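Local coordinates for protein cytochrome P450 RhF (Acinetobacter radioresistens, PDB 6RO8) that binds heme as the P450 domain of a longer protein that probably also carries an iron-sulfur cluster, and probably acts as a monooxygenase with peroxygenase activity, at residues A[53-58]-A[328-333]; A[93-98]-A[205-210]; A[127-132]-A[245-250]; A[142-147]-A[387-392]. All blocks are in the same frame, centred on the assembly; numbering follows the deposited sequence.

Interaction 1: residues A[53-58]-A[328-333]; sequences LPIFFS and SEVSGV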
loop_
_atom_site.group_PDB
_atom_site.type_symbol
_atom_site.label_atom_id
_atom_site.label_comp_id
_atom_site.label_asym_id
_atom_site.label_seq_id
_atom_site.Cartn_x
_atom_site.Cartn_y
_atom_site.Cartn_z
ATOM N N LEU A 53 5.588 -9.846 24.130
ATOM C CA LEU A 53 6.807 -10.105 23.362
ATOM C C LEU A 53 6.864 -9.157 22.167
ATOM O O LEU A 53 6.909 -9.597 21.010
ATOM C CB LEU A 53 6.864 -11.575 22.918
ATOM C CG LEU A 53 8.163 -12.110 22.278
ATOM C CD1 LEU A 53 9.358 -11.763 23.101
ATOM C CD2 LEU A 53 8.105 -13.609 22.001
ATOM N N PRO A 54 6.906 -7.847 22.428
ATOM C CA PRO A 54 6.565 -6.859 21.384
ATOM C C PRO A 54 7.508 -6.848 20.203
ATOM O O PRO A 54 7.080 -6.560 19.078
ATOM C CB PRO A 54 6.604 -5.526 22.143
ATOM C CG PRO A 54 6.516 -5.899 23.578
ATOM C CD PRO A 54 7.199 -7.211 23.718
ATOM N N ILE A 55 8.779 -7.129 20.427
ATOM C CA ILE A 55 9.766 -7.228 19.365
ATOM C C ILE A 55 10.395 -8.606 19.448
ATOM O O ILE A 55 10.879 -9.011 20.510
ATOM C CB ILE A 55 10.843 -6.136 19.475
ATOM C CG1 ILE A 55 10.197 -4.747 19.359
ATOM C CG2 ILE A 55 11.917 -6.377 18.429
ATOM C CD1 ILE A 55 11.040 -3.609 19.891
ATOM N N PHE A 56 10.368 -9.336 18.342
ATOM C CA PHE A 56 10.937 -10.670 18.342
ATOM C C PHE A 56 11.470 -10.957 16.952
ATOM O O PHE A 56 11.079 -10.318 15.975
ATOM C CB PHE A 56 9.897 -11.708 18.783
ATOM C CG PHE A 56 8.728 -11.819 17.847
ATOM C CD1 PHE A 56 7.606 -11.010 18.017
ATOM C CD2 PHE A 56 8.748 -12.737 16.794
ATOM C CE1 PHE A 56 6.533 -11.105 17.161
ATOM C CE2 PHE A 56 7.673 -12.837 15.932
ATOM C CZ PHE A 56 6.555 -12.017 16.125
ATOM N N PHE A 57 12.391 -11.907 16.873
ATOM C CA PHE A 57 12.958 -12.310 15.596
ATOM C C PHE A 57 12.279 -13.581 15.100
ATOM O O PHE A 57 12.224 -14.587 15.818
ATOM C CB PHE A 57 14.469 -12.527 15.687
ATOM C CG PHE A 57 15.087 -12.804 14.363
ATOM C CD1 PHE A 57 15.301 -11.767 13.466
ATOM C CD2 PHE A 57 15.407 -14.108 13.979
ATOM C CE1 PHE A 57 15.841 -12.007 12.217
ATOM C CE2 PHE A 57 15.960 -14.357 12.719
ATOM C CZ PHE A 57 16.171 -13.305 11.841
ATOM N N SER A 58 11.771 -13.538 13.874
ATOM C CA SER A 58 11.179 -14.710 13.249
ATOM C C SER A 58 12.232 -15.364 12.354
ATOM O O SER A 58 12.702 -14.764 11.377
ATOM C CB SER A 58 9.924 -14.342 12.460
ATOM O OG SER A 58 9.481 -15.435 11.658
ATOM N N SER A 328 22.203 -0.913 17.014
ATOM C CA SER A 328 21.184 -0.007 17.516
ATOM C C SER A 328 20.316 -0.815 18.462
ATOM O O SER A 328 20.389 -2.045 18.496
ATOM C CB SER A 328 20.360 0.568 16.366
ATOM O OG SER A 328 20.054 -0.458 15.432
ATOM N N GLU A 329 19.484 -0.123 19.224
ATOM C CA GLU A 329 18.532 -0.878 20.013
ATOM C C GLU A 329 17.217 -0.118 20.128
ATOM O O GLU A 329 17.173 1.115 20.100
ATOM C CB GLU A 329 19.108 -1.234 21.380
ATOM C CG GLU A 329 19.445 -0.058 22.255
ATOM C CD GLU A 329 18.243 0.391 23.060
ATOM O OE1 GLU A 329 17.780 1.539 22.868
ATOM O OE2 GLU A 329 17.743 -0.419 23.869
ATOM N N VAL A 330 16.139 -0.889 20.224
ATOM C CA VAL A 330 14.781 -0.382 20.362
ATOM C C VAL A 330 14.137 -1.183 21.484
ATOM O O VAL A 330 14.147 -2.418 21.444
ATOM C CB VAL A 330 13.981 -0.516 19.050
ATOM C CG1 VAL A 330 12.573 0.032 19.192
ATOM C CG2 VAL A 330 14.720 0.187 17.915
ATOM N N SER A 331 13.628 -0.492 22.499
ATOM C CA SER A 331 12.922 -1.111 23.628
ATOM C C SER A 331 13.606 -2.386 24.131
ATOM O O SER A 331 12.978 -3.439 24.282
ATOM C CB SER A 331 11.472 -1.408 23.258
ATOM O OG SER A 331 10.691 -0.235 23.337
ATOM N N GLY A 332 14.915 -2.293 24.370
ATOM C CA GLY A 332 15.631 -3.386 25.003
ATOM C C GLY A 332 16.091 -4.502 24.096
ATOM O O GLY A 332 16.527 -5.546 24.600
ATOM N N VAL A 333 16.027 -4.314 22.779
ATOM C CA VAL A 333 16.445 -5.315 21.799
ATOM C C VAL A 333 17.504 -4.681 20.901
ATOM O O VAL A 333 17.253 -3.628 20.304
ATOM C CB VAL A 333 15.249 -5.817 20.973
ATOM C CG1 VAL A 333 15.653 -6.965 20.033
ATOM C CG2 VAL A 333 14.130 -6.236 21.899
#
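Ile-55 makes an apolar contact with Val-330, Ser-331 and Val-333, joining an edge strand, 55-58, of the mixed five-stranded sheet to the tip of a separate hairpin; no hydrogen bond links the two segments. Two branches of Ile-55 do the work. Its CD1 lies 4.0 Å from CG1 of Val-330 and at the same distance from CB of Ser-331, while Val-330 and Ile-55 cross at about a right angle. On the other branch, Ile-55 CG2 meets Val-333 CG1 at 4.1 Å, the two side chains running past each other in opposite directions. With CG1 of Ile-55 beside the backbone N (chi1 -61°) and CG2 anti to it, one residue touches both sides of the turn.

The partner is a tight β-hairpin of strands 328-330 and 333-335, closed by a type I' turn from Val-330 to Val-333. Val-330 N bonds to Val-333 O at 3.0 Å, and Val-333 N to Val-330 O, also 3.0 Å. Gly-332 has a positive phi (84°), and its N makes a weak bond to Glu-329 OE2. Ser-331 OG is hydrogen-bonded to Asp-71 of helix 69-77, whose side chains Asp-71 and Ile-75 also touch Val-330. Trp-64 of strand 63-66 touches both Ile-55 and Val-333.

Interaction 2: residues A[93-98]-A[205-210]; sequences PSCPEA and PTLEQQ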
loop_
_atom_site.group_PDB
_atom_site.type_symbol
_atom_site.label_atom_id
_atom_site.label_comp_id
_atom_site.label_asym_id
_atom_site.label_seq_id
_atom_site.Cartn_x
_atom_site.Cartn_y
_atom_site.Cartn_z
ATOM N N PRO A 93 14.212 -15.296 -2.028
ATOM C CA PRO A 93 15.188 -15.264 -3.127
ATOM C C PRO A 93 14.632 -15.839 -4.418
ATOM O O PRO A 93 13.821 -16.770 -4.422
ATOM C CB PRO A 93 16.350 -16.110 -2.599
ATOM C CG PRO A 93 16.287 -15.921 -1.142
ATOM C CD PRO A 93 14.808 -15.810 -0.787
ATOM N N SER A 94 15.075 -15.258 -5.526
ATOM C CA SER A 94 14.611 -15.695 -6.827
ATOM C C SER A 94 15.304 -17.003 -7.192
ATOM O O SER A 94 16.503 -17.171 -6.948
ATOM C CB SER A 94 14.876 -14.608 -7.870
ATOM O OG SER A 94 14.664 -13.303 -7.334
ATOM N N CYS A 95 14.545 -17.948 -7.724
ATOM C CA CYS A 95 15.170 -19.155 -8.221
ATOM C C CYS A 95 15.997 -18.810 -9.461
ATOM O O CYS A 95 15.659 -17.877 -10.200
ATOM C CB CYS A 95 14.119 -20.244 -8.507
ATOM S SG CYS A 95 13.955 -21.551 -7.136
ATOM N N PRO A 96 17.112 -19.504 -9.687
ATOM C CA PRO A 96 18.090 -19.045 -10.690
ATOM C C PRO A 96 17.538 -18.860 -12.091
ATOM O O PRO A 96 18.049 -18.029 -12.856
ATOM C CB PRO A 96 19.144 -20.168 -10.679
ATOM C CG PRO A 96 19.080 -20.756 -9.362
ATOM C CD PRO A 96 17.588 -20.675 -8.945
ATOM N N GLU A 97 16.547 -19.665 -12.474
ATOM C CA GLU A 97 15.967 -19.508 -13.799
ATOM C C GLU A 97 15.075 -18.265 -13.869
ATOM O O GLU A 97 14.880 -17.693 -14.948
ATOM C CB GLU A 97 15.209 -20.780 -14.189
ATOM C CG GLU A 97 16.079 -22.026 -14.320
ATOM C CD GLU A 97 17.039 -22.001 -15.520
ATOM O OE1 GLU A 97 18.028 -22.779 -15.525
ATOM O OE2 GLU A 97 16.801 -21.211 -16.460
ATOM N N ALA A 98 14.548 -17.814 -12.736
ATOM C CA ALA A 98 13.884 -16.518 -12.724
ATOM C C ALA A 98 14.892 -15.392 -12.922
ATOM O O ALA A 98 14.597 -14.393 -13.589
ATOM C CB ALA A 98 13.117 -16.332 -11.416
ATOM N N PRO A 205 5.577 -16.762 -4.209
ATOM C CA PRO A 205 5.126 -17.521 -5.381
ATOM C C PRO A 205 5.551 -18.977 -5.311
ATOM O O PRO A 205 6.671 -19.305 -4.901
ATOM C CB PRO A 205 5.813 -16.803 -6.546
ATOM C CG PRO A 205 6.986 -16.147 -5.920
ATOM C CD PRO A 205 6.482 -15.670 -4.603
ATOM N N THR A 206 4.636 -19.852 -5.711
ATOM C CA THR A 206 4.948 -21.268 -5.772
ATOM C C THR A 206 5.929 -21.530 -6.907
ATOM O O THR A 206 6.221 -20.661 -7.732
ATOM C CB THR A 206 3.678 -22.100 -5.971
ATOM O OG1 THR A 206 3.184 -21.912 -7.305
ATOM C CG2 THR A 206 2.595 -21.690 -4.971
ATOM N N LEU A 207 6.432 -22.765 -6.939
ATOM C CA LEU A 207 7.428 -23.148 -7.932
ATOM C C LEU A 207 6.923 -22.904 -9.350
ATOM O O LEU A 207 7.633 -22.340 -10.188
ATOM C CB LEU A 207 7.807 -24.615 -7.726
ATOM C CG LEU A 207 9.309 -24.919 -7.758
ATOM C CD1 LEU A 207 10.110 -23.838 -7.033
ATOM C CD2 LEU A 207 9.618 -26.307 -7.190
ATOM N N GLU A 208 5.674 -23.278 -9.614
ATOM C CA GLU A 208 5.095 -23.120 -10.943
ATOM C C GLU A 208 5.018 -21.653 -11.355
ATOM O O GLU A 208 5.313 -21.309 -12.508
ATOM C CB GLU A 208 3.709 -23.772 -10.977
ATOM C CG GLU A 208 3.660 -25.204 -10.394
ATOM C CD GLU A 208 3.656 -25.237 -8.866
ATOM O OE1 GLU A 208 3.638 -26.345 -8.287
ATOM O OE2 GLU A 208 3.678 -24.152 -8.248
ATOM N N GLN A 209 4.660 -20.769 -10.425
ATOM C CA GLN A 209 4.429 -19.375 -10.784
ATOM C C GLN A 209 5.700 -18.564 -10.933
ATOM O O GLN A 209 5.683 -17.543 -11.627
ATOM C CB GLN A 209 3.582 -18.685 -9.729
ATOM C CG GLN A 209 2.462 -19.491 -9.205
ATOM C CD GLN A 209 1.726 -18.721 -8.161
ATOM O OE1 GLN A 209 1.852 -18.997 -6.971
ATOM N NE2 GLN A 209 0.980 -17.708 -8.593
ATOM N N GLN A 210 6.778 -18.957 -10.249
ATOM C CA GLN A 210 7.956 -18.098 -10.159
ATOM C C GLN A 210 8.446 -17.674 -11.539
ATOM O O GLN A 210 8.826 -16.512 -11.745
ATOM C CB GLN A 210 9.062 -18.809 -9.374
ATOM C CG GLN A 210 8.818 -18.808 -7.865
ATOM C CD GLN A 210 9.758 -19.733 -7.106
ATOM O OE1 GLN A 210 10.806 -20.130 -7.622
ATOM N NE2 GLN A 210 9.376 -20.098 -5.881
#
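Gln-210 and Leu-207 carry this contact to Cys-95 and Ala-98, bringing the beginning of the 207-233 region up to helix 96-104. In P450 nomenclature the two helices correspond to B' and G, whose region commonly borders substrate access. At the head of the second segment, Pro-205 takes part indirectly: its carbonyl O accepts a bond from Gln-210 NE2 at 3.0 Å. The bond is nearly straight at the hydrogen (171°), and Pro-205 O lies close to the plane of the Gln-210 amide, although NE2 stands above the carbonyl plane of Pro-205. Next, Thr-206 gives its backbone N to Gln-209 OE1, 3.2 Å away, so Gln-209 and Gln-210 fold back onto Pro-205 and Thr-206. Leu-207 then reaches across, its CD1 4.5 Å from Cys-95 SG. Gln-210 closes the series. Its CG sits beside its own backbone N (chi1 -77°) and the chain beyond is extended, which places OE1 3.4 Å from CB and 3.5 Å from SG of Cys-95, the N-cap residue of helix 96-104. Ala-98 CB lies 4.3 Å from Gln-210 O. With NE2 bonded to Pro-205 O, the amide turns its oxygen to Cys-95, and what crosses is van der Waals contact without a hydrogen bond.

Interaction 3: residues A[127-132]-A[245-250]; sequences ALMDAF and IAKNRV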
loop_
_atom_site.group_PDB
_atom_site.type_symbol
_atom_site.label_atom_id
_atom_site.label_comp_id
_atom_site.label_asym_id
_atom_site.label_seq_id
_atom_site.Cartn_x
_atom_site.Cartn_y
_atom_site.Cartn_z
ATOM N N ALA A 127 12.172 16.629 -2.030
ATOM C CA ALA A 127 11.961 18.069 -1.888
ATOM C C ALA A 127 11.814 18.743 -3.236
ATOM O O ALA A 127 11.112 19.751 -3.357
ATOM C CB ALA A 127 13.103 18.726 -1.101
ATOM N N LEU A 128 12.429 18.188 -4.272
ATOM C CA LEU A 128 12.367 18.806 -5.583
ATOM C C LEU A 128 11.333 18.141 -6.491
ATOM O O LEU A 128 11.463 18.201 -7.718
ATOM C CB LEU A 128 13.757 18.819 -6.233
ATOM C CG LEU A 128 14.758 19.980 -5.947
ATOM C CD1 LEU A 128 14.271 21.406 -6.375
ATOM C CD2 LEU A 128 15.265 19.978 -4.487
ATOM N N MET A 129 10.265 17.545 -5.923
ATOM C CA MET A 129 9.254 17.010 -6.854
ATOM C C MET A 129 7.826 17.083 -6.290
ATOM O O MET A 129 7.212 16.064 -5.988
ATOM C CB MET A 129 9.592 15.579 -7.256
ATOM C CG MET A 129 10.217 15.502 -8.628
ATOM S SD MET A 129 10.477 13.789 -9.090
ATOM C CE MET A 129 11.117 13.122 -7.561
ATOM N N ASP A 130 7.239 18.290 -6.299
ATOM C CA ASP A 130 5.887 18.498 -5.778
ATOM C C ASP A 130 4.958 19.171 -6.798
ATOM O O ASP A 130 5.065 20.375 -7.087
ATOM C CB ASP A 130 5.964 19.262 -4.463
ATOM C CG ASP A 130 6.736 18.466 -3.397
ATOM O OD1 ASP A 130 6.609 17.223 -3.432
ATOM O OD2 ASP A 130 7.462 19.041 -2.547
ATOM N N ALA A 131 4.085 18.349 -7.388
ATOM C CA ALA A 131 2.802 18.762 -7.933
ATOM C C ALA A 131 1.690 18.029 -7.185
ATOM O O ALA A 131 0.688 17.584 -7.757
ATOM C CB ALA A 131 2.738 18.510 -9.434
ATOM N N PHE A 132 1.912 17.827 -5.897
ATOM C CA PHE A 132 0.857 17.490 -4.973
ATOM C C PHE A 132 0.180 18.738 -4.429
ATOM O O PHE A 132 -0.570 18.637 -3.458
ATOM C CB PHE A 132 1.424 16.626 -3.837
ATOM C CG PHE A 132 1.996 15.334 -4.323
ATOM C CD1 PHE A 132 3.301 15.275 -4.795
ATOM C CD2 PHE A 132 1.211 14.199 -4.392
ATOM C CE1 PHE A 132 3.816 14.104 -5.299
ATOM C CE2 PHE A 132 1.725 13.011 -4.894
ATOM C CZ PHE A 132 3.030 12.964 -5.347
ATOM N N ILE A 245 10.811 13.652 -15.380
ATOM C CA ILE A 245 11.579 13.723 -16.625
ATOM C C ILE A 245 12.190 15.108 -16.784
ATOM O O ILE A 245 13.385 15.258 -17.069
ATOM C CB ILE A 245 10.683 13.373 -17.829
ATOM C CG1 ILE A 245 10.314 11.890 -17.850
ATOM C CG2 ILE A 245 11.365 13.746 -19.136
ATOM C CD1 ILE A 245 9.417 11.545 -19.033
ATOM N N ALA A 246 11.371 16.142 -16.577
ATOM C CA ALA A 246 11.849 17.518 -16.623
ATOM C C ALA A 246 12.944 17.771 -15.589
ATOM O O ALA A 246 14.001 18.325 -15.916
ATOM C CB ALA A 246 10.678 18.468 -16.414
ATOM N N LYS A 247 12.709 17.383 -14.330
ATOM C CA LYS A 247 13.727 17.606 -13.305
ATOM C C LYS A 247 15.006 16.831 -13.620
ATOM O O LYS A 247 16.105 17.249 -13.233
ATOM C CB LYS A 247 13.181 17.228 -11.924
ATOM C CG LYS A 247 12.223 18.278 -11.313
ATOM C CD LYS A 247 12.955 19.521 -10.801
ATOM C CE LYS A 247 11.976 20.595 -10.317
ATOM N NZ LYS A 247 12.573 21.498 -9.284
ATOM N N ASN A 248 14.886 15.722 -14.351
ATOM C CA ASN A 248 16.066 14.962 -14.729
ATOM C C ASN A 248 16.920 15.732 -15.730
ATOM O O ASN A 248 18.155 15.638 -15.713
ATOM C CB ASN A 248 15.644 13.616 -15.305
ATOM C CG ASN A 248 16.768 12.923 -16.016
ATOM O OD1 ASN A 248 16.886 13.005 -17.236
ATOM N ND2 ASN A 248 17.615 12.240 -15.256
ATOM N N ARG A 249 16.282 16.493 -16.616
ATOM C CA ARG A 249 17.053 17.313 -17.538
ATOM C C ARG A 249 17.820 18.400 -16.799
ATOM O O ARG A 249 18.895 18.814 -17.250
ATOM C CB ARG A 249 16.125 17.919 -18.590
ATOM C CG ARG A 249 15.481 16.885 -19.511
ATOM C CD ARG A 249 14.792 17.518 -20.729
ATOM N NE ARG A 249 13.355 17.226 -20.774
ATOM C CZ ARG A 249 12.800 16.256 -21.504
ATOM N NH1 ARG A 249 13.560 15.464 -22.258
ATOM N NH2 ARG A 249 11.479 16.073 -21.473
ATOM N N VAL A 250 17.305 18.863 -15.664
ATOM C CA VAL A 250 17.944 19.958 -14.934
ATOM C C VAL A 250 18.944 19.438 -13.910
ATOM O O VAL A 250 20.076 19.922 -13.830
ATOM C CB VAL A 250 16.873 20.846 -14.272
ATOM C CG1 VAL A 250 17.482 21.632 -13.125
ATOM C CG2 VAL A 250 16.266 21.786 -15.304
#
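Met-129, which meets Lys-247 across the contact, also sets its carbonyl O at the edge of the Phe-132 ring, in the ring plane. The same ring makes an edge-to-face contact with Trp-240 and meets Phe-179 with the planes at about 50°; Trp-240 NE1 adds a weak hydrogen bond to Met-129 O. Trp-240 ties the loop to the start of helix 240-250 and Phe-179 to the end of helix 170-179, and Lys-247 continues the connection about two turns further along helix 240-250. The chain of Lys-247 is bent at its second torsion (chi2 -74°), a turn that carries its methylenes alongside the carbonyl of Leu-128: CG and CE lie 3.7 Å and 3.6 Å from Leu-128 O.

Here the loop follows helix 121-127, the C helix of the P450 fold, and leads into helix 134-155; helix 240-250 corresponds to H. Arg-126, at the end of that C helix, binds the heme, and the side chain of Met-129 is about 8 Å from the cofactor. At its far end Lys-247 crosses Leu-128 at about a right angle, with Lys-247 NZ 3.4 Å from Leu-128 CD1 and no hydrogen bond between the segments. Met-129 CG approaches Lys-247 CG at 4.4 Å, while its side chain also touches Met-244 and, in helix 257-270, Tyr-259.

Interaction 4: residues A[142-147]-A[387-392]; sequences HFVREL and GRMEMC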
loop_
_atom_site.group_PDB
_atom_site.type_symbol
_atom_site.label_atom_id
_atom_site.label_comp_id
_atom_site.label_asym_id
_atom_site.label_seq_id
_atom_site.Cartn_x
_atom_site.Cartn_y
_atom_site.Cartn_z
ATOM N N HIS A 142 -12.166 16.521 -8.983
ATOM C CA HIS A 142 -13.251 16.621 -9.955
ATOM C C HIS A 142 -13.276 15.397 -10.852
ATOM O O HIS A 142 -14.342 14.842 -11.144
ATOM C CB HIS A 142 -13.096 17.887 -10.806
ATOM C CG HIS A 142 -14.165 18.058 -11.851
ATOM N ND1 HIS A 142 -15.350 17.349 -11.840
ATOM C CD2 HIS A 142 -14.224 18.863 -12.939
ATOM C CE1 HIS A 142 -16.090 17.708 -12.873
ATOM N NE2 HIS A 142 -15.430 18.626 -13.556
ATOM N N PHE A 143 -12.093 14.964 -11.298
ATOM C CA PHE A 143 -12.002 13.852 -12.238
ATOM C C PHE A 143 -12.442 12.552 -11.582
ATOM O O PHE A 143 -13.183 11.763 -12.186
ATOM C CB PHE A 143 -10.567 13.767 -12.755
ATOM C CG PHE A 143 -10.296 12.617 -13.661
ATOM C CD1 PHE A 143 -10.749 12.614 -14.956
ATOM C CD2 PHE A 143 -9.534 11.550 -13.227
ATOM C CE1 PHE A 143 -10.467 11.548 -15.794
ATOM C CE2 PHE A 143 -9.252 10.488 -14.061
ATOM C CZ PHE A 143 -9.719 10.482 -15.336
ATOM N N VAL A 144 -11.997 12.318 -10.342
ATOM C CA VAL A 144 -12.463 11.164 -9.584
ATOM C C VAL A 144 -13.981 11.174 -9.479
ATOM O O VAL A 144 -14.636 10.142 -9.665
ATOM C CB VAL A 144 -11.800 11.124 -8.191
ATOM C CG1 VAL A 144 -12.204 9.868 -7.464
ATOM C CG2 VAL A 144 -10.281 11.148 -8.317
ATOM N N ARG A 145 -14.574 12.335 -9.198
ATOM C CA ARG A 145 -16.017 12.359 -8.979
ATOM C C ARG A 145 -16.790 12.043 -10.251
ATOM O O ARG A 145 -17.829 11.377 -10.195
ATOM C CB ARG A 145 -16.453 13.699 -8.415
ATOM C CG ARG A 145 -17.699 13.575 -7.562
ATOM C CD ARG A 145 -17.501 14.327 -6.270
ATOM N NE ARG A 145 -16.700 15.534 -6.453
ATOM C CZ ARG A 145 -16.126 16.217 -5.466
ATOM N NH1 ARG A 145 -16.251 15.807 -4.207
ATOM N NH2 ARG A 145 -15.422 17.312 -5.741
ATOM N N GLU A 146 -16.311 12.508 -11.405
ATOM C CA GLU A 146 -16.961 12.137 -12.660
ATOM C C GLU A 146 -16.898 10.632 -12.875
ATOM O O GLU A 146 -17.888 10.011 -13.281
ATOM C CB GLU A 146 -16.309 12.866 -13.835
ATOM C CG GLU A 146 -16.634 14.342 -13.936
ATOM C CD GLU A 146 -18.075 14.609 -14.340
ATOM O OE1 GLU A 146 -18.449 14.301 -15.501
ATOM O OE2 GLU A 146 -18.836 15.137 -13.497
ATOM N N LEU A 147 -15.744 10.024 -12.589
ATOM C CA LEU A 147 -15.584 8.596 -12.828
ATOM C C LEU A 147 -16.551 7.791 -11.972
ATOM O O LEU A 147 -17.239 6.890 -12.467
ATOM C CB LEU A 147 -14.136 8.172 -12.551
ATOM C CG LEU A 147 -13.090 8.594 -13.585
ATOM C CD1 LEU A 147 -11.747 7.981 -13.253
ATOM C CD2 LEU A 147 -13.541 8.183 -14.978
ATOM N N GLY A 387 -5.093 9.213 -1.947
ATOM C CA GLY A 387 -5.766 8.035 -1.414
ATOM C C GLY A 387 -7.003 8.372 -0.597
ATOM O O GLY A 387 -8.048 7.715 -0.742
ATOM N N ARG A 388 -6.907 9.403 0.270
ATOM C CA ARG A 388 -8.034 9.787 1.114
ATOM C C ARG A 388 -9.166 10.316 0.263
ATOM O O ARG A 388 -10.341 9.990 0.474
ATOM C CB ARG A 388 -7.608 10.865 2.102
ATOM C CG ARG A 388 -6.748 10.416 3.253
ATOM C CD ARG A 388 -6.084 11.605 3.925
ATOM N NE ARG A 388 -5.514 11.205 5.205
ATOM C CZ ARG A 388 -4.423 11.751 5.720
ATOM N NH1 ARG A 388 -3.796 12.713 5.057
ATOM N NH2 ARG A 388 -3.954 11.333 6.885
ATOM N N MET A 389 -8.817 11.181 -0.689
ATOM C CA MET A 389 -9.802 11.769 -1.577
ATOM C C MET A 389 -10.576 10.689 -2.324
ATOM O O MET A 389 -11.801 10.755 -2.412
ATOM C CB MET A 389 -9.091 12.701 -2.538
ATOM C CG MET A 389 -9.903 13.212 -3.659
ATOM S SD MET A 389 -9.218 12.499 -5.153
ATOM C CE MET A 389 -7.729 13.449 -5.388
ATOM N N GLU A 390 -9.891 9.661 -2.852
ATOM C CA GLU A 390 -10.622 8.658 -3.625
ATOM C C GLU A 390 -11.532 7.835 -2.725
ATOM O O GLU A 390 -12.653 7.500 -3.118
ATOM C CB GLU A 390 -9.658 7.766 -4.396
ATOM C CG GLU A 390 -8.833 8.514 -5.413
ATOM C CD GLU A 390 -7.947 7.601 -6.224
ATOM O OE1 GLU A 390 -8.467 6.657 -6.851
ATOM O OE2 GLU A 390 -6.722 7.829 -6.225
ATOM N N MET A 391 -11.098 7.566 -1.489
ATOM C CA MET A 391 -11.930 6.794 -0.572
ATOM C C MET A 391 -13.198 7.562 -0.176
ATOM O O MET A 391 -14.297 6.994 -0.167
ATOM C CB MET A 391 -11.094 6.408 0.645
ATOM C CG MET A 391 -9.997 5.366 0.316
ATOM S SD MET A 391 -8.929 5.190 1.753
ATOM C CE MET A 391 -9.943 4.214 2.875
ATOM N N CYS A 392 -13.086 8.858 0.123
ATOM C CA CYS A 392 -14.294 9.637 0.440
ATOM C C CYS A 392 -15.300 9.646 -0.704
ATOM O O CYS A 392 -16.483 9.357 -0.485
ATOM C CB CYS A 392 -13.906 11.057 0.851
ATOM S SG CYS A 392 -12.747 11.069 2.239
#
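Val-144 on one helix and Met-389 with Glu-390 on the other make the whole of this buried contact, which divides into an apolar part and a part where a polar residue lends its hydrocarbon. In the apolar part, CG2 of Val-144 lies 3.6 Å from SD of Met-389. Met-389 starts away from its backbone N, with CG anti to it (chi1 170°), and then bends at both later torsions; this bent chain is what carries the sulfur over to Val-144, although its CB does not point straight at the partner helix. The two side chains meet at a slant.

In the second part, the methylene CG of Glu-390 is 4.2 Å from both CG1 and CG2 of Val-144, so it rests against the fork of the valine, and the two side chains are turned at about a right angle. Of the two segments, Val-144 CA and Glu-390 CA are the nearest CA pair, 6.7 Å apart. The helices correspond to D and L of the P450 fold, L being the one that follows the loop with the axial heme ligand Cys-381. The side chain of Glu-390, extended beyond CG, comes within about 5 Å of the heme and is flanked by Thr-275 of helix 273-288 and by Pro-172 and Val-175 of helix 170-179; Val-175 touches Val-144 too.

No hydrogen bond or salt bridge joins the two segments. Main-chain bonds such as Leu-147 N to Phe-143 O and Met-391 N to Gly-387 O, both 3.1 Å, maintain the two helices, while Arg-388 pairs with Glu-308 of helix 303-314.

Overall arrangement
Interactions 1 and 4 lie on opposite sides of the chain's centre, their own centres 40 Å apart, and interactions 2 and 4 are likewise opposed. Along the chain, interactions 2 and 3 are nested within the loop closed by interaction 1 and cross each other, whereas interaction 4 crosses all the others. Interaction 1 belongs to the β-rich part of the fold and the remaining three to its helical part. Helices 207-233 and 240-250, used by interactions 2 and 3, are consecutive. Interactions 3 and 4 approach most closely, nearest atoms about 8 Å apart, and both come near the heme. No two contacts touch, so sequence-distant parts of this heme domain are joined at separate points.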